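PDB 2HC9: leucine aminopeptidase 1 from Caenorhabditis elegans, which probably acts as a digestive enzyme, a two-zinc aminopeptidase that releases N-terminal amino acids, preferably leucine, from peptides. Local coordinates for residues S19-G24 with K98-P103. The protein carries 1 engineered substitution. Sequence-based numbering, arbitrary orientation. Where two conformers were deposited one is given.
Sequences SLIIVG and KPINYP. With SO4 (sulfate ion), chain E.
In the conformer given, Ser-19 OG lies at the edge of the Tyr-102 ring, 3.5 Å from CD1, while its hydrogen bond goes elsewhere, to the carbonyl of Leu-71. In this conformer a buried hydroxyl thus satisfies itself on the residue just ahead of the neighbouring strand 72-77 and still serves as packing surface. Two residues on, Ile-21 reaches the same ring edge. Its outer chain is extended (chi2 169°), which carries CD1 into the ring plane, 3.7 Å from CE1 and 3.4 Å from the phenolic OH; the two side chains cross at about a right angle. Ile-21 CD1 also faces Ile-100 CD1 at 4.2 Å, a methyl-to-methyl contact. No hydrogen bond joins the two segments. Replacing Tyr-102 by an alanine would probably open a gap beside Ile-21 CD1 and strip the apolar cover from Ser-19. At the start of the loop, just after helix 90-97, Lys-98 NZ donates to O3 of a sulfate, probably from the crystallisation liquor, at 3.0 Å, and Arg-467 also binds this ion. Leu-97, Val-109 and Phe-111 pack on the tyrosine as well. The contact belongs to a beta-alpha-beta crossover in the macro-like N-terminal domain: helix 90-97 and its following loop link parallel strands 72-77 and 108-114, passing over strand 18-25 between them.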
ATOM      1  N   SER A  19      46.093 -20.292   7.354  1.00 20.47           N
ATOM      2  CA  SER A  19      45.793 -18.883   7.099  0.50 20.72           C
ATOM      3  C   SER A  19      46.168 -18.041   8.302  1.00 20.10           C
ATOM      4  O   SER A  19      45.870 -18.411   9.442  1.00 21.25           O
ATOM      5  CB  SER A  19      44.299 -18.669   6.848  0.50 15.21           C
ATOM      6  OG  SER A  19      44.020 -17.277   6.805  0.50 14.22           O
ATOM      7  N   LEU A  20      46.796 -16.898   8.053  1.00 18.34           N
ATOM      8  CA  LEU A  20      47.218 -16.043   9.141  1.00 17.61           C
ATOM      9  C   LEU A  20      46.477 -14.710   9.083  1.00 23.26           C
ATOM     10  O   LEU A  20      46.476 -14.024   8.054  1.00 19.96           O
ATOM     11  CB  LEU A  20      48.732 -15.770   9.062  1.00 21.58           C
ATOM     12  CG  LEU A  20      49.255 -14.697  10.027  1.00 21.96           C
ATOM     13  CD1 LEU A  20      49.156 -15.176  11.468  1.00 21.95           C
ATOM     14  CD2 LEU A  20      50.717 -14.293   9.696  1.00 20.29           C
ATOM     15  N   ILE A  21      45.875 -14.321  10.196  1.00 17.83           N
ATOM     16  CA  ILE A  21      45.261 -12.996  10.260  1.00 16.05           C
ATOM     17  C   ILE A  21      45.800 -12.233  11.462  1.00 16.67           C
ATOM     18  O   ILE A  21      45.656 -12.676  12.605  1.00 21.64           O
ATOM     19  CB  ILE A  21      43.707 -13.090  10.281  1.00 19.41           C
ATOM     20  CG1 ILE A  21      43.218 -13.750   8.987  1.00 21.73           C
ATOM     21  CG2 ILE A  21      43.076 -11.678  10.479  1.00 19.00           C
ATOM     22  CD1 ILE A  21      41.787 -14.133   9.001  1.00 32.62           C
ATOM     23  N   ILE A  22      46.446 -11.098  11.189  1.00 15.08           N
ATOM     24  CA  ILE A  22      46.977 -10.227  12.251  1.00 16.27           C
ATOM     25  C   ILE A  22      46.000  -9.086  12.533  1.00 20.13           C
ATOM     26  O   ILE A  22      45.513  -8.435  11.608  1.00 20.96           O
ATOM     27  CB  ILE A  22      48.362  -9.631  11.862  1.00 18.31           C
ATOM     28  CG1 ILE A  22      49.331 -10.766  11.518  1.00 17.65           C
ATOM     29  CG2 ILE A  22      48.932  -8.729  13.002  1.00 16.81           C
ATOM     30  CD1 ILE A  22      50.538 -10.302  10.681  1.00 17.61           C
ATOM     31  N   VAL A  23      45.712  -8.855  13.812  1.00 19.96           N
ATOM     32  CA  VAL A  23      44.716  -7.854  14.199  1.00 19.66           C
ATOM     33  C   VAL A  23      45.254  -6.896  15.261  1.00 21.55           C
ATOM     34  O   VAL A  23      45.826  -7.323  16.274  1.00 19.56           O
ATOM     35  CB  VAL A  23      43.417  -8.533  14.718  1.00 18.60           C
ATOM     36  CG1 VAL A  23      42.312  -7.463  14.991  1.00 20.43           C
ATOM     37  CG2 VAL A  23      42.949  -9.597  13.731  1.00 14.71           C
ATOM     38  N   GLY A  24      45.081  -5.592  15.035  1.00 21.76           N
ATOM     39  CA  GLY A  24      45.450  -4.617  16.064  1.00 18.14           C
ATOM     40  C   GLY A  24      44.992  -3.200  15.740  1.00 17.73           C
ATOM     41  O   GLY A  24      44.838  -2.849  14.584  1.00 22.74           O
ATOM     42  N   LYS A  98      34.519 -10.559   8.697  1.00 18.36           N
ATOM     43  CA  LYS A  98      33.382 -11.378   8.250  1.00 20.23           C
ATOM     44  C   LYS A  98      33.419 -11.721   6.762  1.00 19.84           C
ATOM     45  O   LYS A  98      33.092 -12.852   6.401  1.00 25.10           O
ATOM     46  CB  LYS A  98      32.035 -10.730   8.662  1.00 19.61           C
ATOM     47  CG  LYS A  98      30.799 -11.578   8.432  1.00 24.56           C
ATOM     48  CD  LYS A  98      30.827 -12.846   9.288  1.00 23.75           C
ATOM     49  CE  LYS A  98      29.681 -13.776   8.906  1.00 24.34           C
ATOM     50  NZ  LYS A  98      30.059 -14.532   7.709  1.00 22.15           N
ATOM     51  N   PRO A  99      33.835 -10.774   5.883  1.00 21.47           N
ATOM     52  CA  PRO A  99      33.950 -11.126   4.461  1.00 22.51           C
ATOM     53  C   PRO A  99      35.025 -12.124   4.078  1.00 24.81           C
ATOM     54  O   PRO A  99      34.962 -12.684   2.978  1.00 26.61           O
ATOM     55  CB  PRO A  99      34.303  -9.778   3.793  1.00 22.47           C
ATOM     56  CG  PRO A  99      33.815  -8.749   4.752  1.00 23.09           C
ATOM     57  CD  PRO A  99      34.130  -9.336   6.079  1.00 22.27           C
ATOM     58  N   ILE A 100      36.040 -12.299   4.923  1.00 23.22           N
ATOM     59  CA  ILE A 100      37.163 -13.130   4.531  1.00 21.99           C
ATOM     60  C   ILE A 100      36.751 -14.588   4.361  1.00 20.50           C
ATOM     61  O   ILE A 100      36.100 -15.168   5.224  1.00 21.65           O
ATOM     62  CB  ILE A 100      38.344 -13.003   5.495  1.00 23.59           C
ATOM     63  CG1 ILE A 100      38.902 -11.575   5.446  1.00 21.20           C
ATOM     64  CG2 ILE A 100      39.443 -14.044   5.160  1.00 24.55           C
ATOM     65  CD1 ILE A 100      39.961 -11.326   6.526  1.00 25.68           C
ATOM     66  N   ASN A 101      37.155 -15.164   3.230  1.00 22.36           N
ATOM     67  CA  ASN A 101      37.053 -16.605   3.011  1.00 22.12           C
ATOM     68  C   ASN A 101      38.414 -17.272   2.983  1.00 27.55           C
ATOM     69  O   ASN A 101      39.398 -16.661   2.547  1.00 31.53           O
ATOM     70  CB  ASN A 101      36.287 -16.868   1.725  1.00 28.06           C
ATOM     71  CG  ASN A 101      34.856 -16.369   1.801  1.00 22.88           C
ATOM     72  OD1 ASN A 101      34.202 -16.465   2.841  1.00 27.97           O
ATOM     73  ND2 ASN A 101      34.375 -15.800   0.701  1.00 30.88           N
ATOM     74  N   TYR A 102      38.483 -18.511   3.466  1.00 22.18           N
ATOM     75  CA  TYR A 102      39.758 -19.255   3.503  1.00 20.78           C
ATOM     76  C   TYR A 102      39.752 -20.274   2.356  1.00 23.19           C
ATOM     77  O   TYR A 102      38.704 -20.872   2.056  1.00 23.03           O
ATOM     78  CB  TYR A 102      39.942 -19.959   4.866  1.00 18.69           C
ATOM     79  CG  TYR A 102      39.708 -19.024   6.019  1.00 17.60           C
ATOM     80  CD1 TYR A 102      40.684 -18.099   6.387  1.00 19.58           C
ATOM     81  CD2 TYR A 102      38.489 -19.032   6.732  1.00 16.45           C
ATOM     82  CE1 TYR A 102      40.472 -17.207   7.415  1.00 20.06           C
ATOM     83  CE2 TYR A 102      38.264 -18.114   7.796  1.00 17.80           C
ATOM     84  CZ  TYR A 102      39.273 -17.212   8.121  1.00 20.22           C
ATOM     85  OH  TYR A 102      39.112 -16.300   9.143  1.00 19.77           O
ATOM     86  N   PRO A 103      40.909 -20.474   1.695  1.00 22.15           N
ATOM     87  CA  PRO A 103      40.945 -21.512   0.667  1.00 24.66           C
ATOM     88  C   PRO A 103      40.403 -22.844   1.164  1.00 25.97           C
ATOM     89  O   PRO A 103      40.550 -23.196   2.332  1.00 24.83           O
ATOM     90  CB  PRO A 103      42.433 -21.607   0.297  1.00 23.60           C
ATOM     91  CG  PRO A 103      42.964 -20.241   0.606  1.00 26.83           C
ATOM     92  CD  PRO A 103      42.208 -19.781   1.835  1.00 21.84           C
TER
HETATM   93  S   SO4 E 901      28.898 -17.267   5.825  1.00 38.58           S
HETATM   94  O1  SO4 E 901      30.252 -17.116   6.370  1.00 41.26           O
HETATM   95  O2  SO4 E 901      28.495 -18.675   5.864  1.00 38.74           O
HETATM   96  O3  SO4 E 901      27.987 -16.424   6.622  1.00 29.74           O
HETATM   97  O4  SO4 E 901      28.828 -16.850   4.424  1.00 39.62           O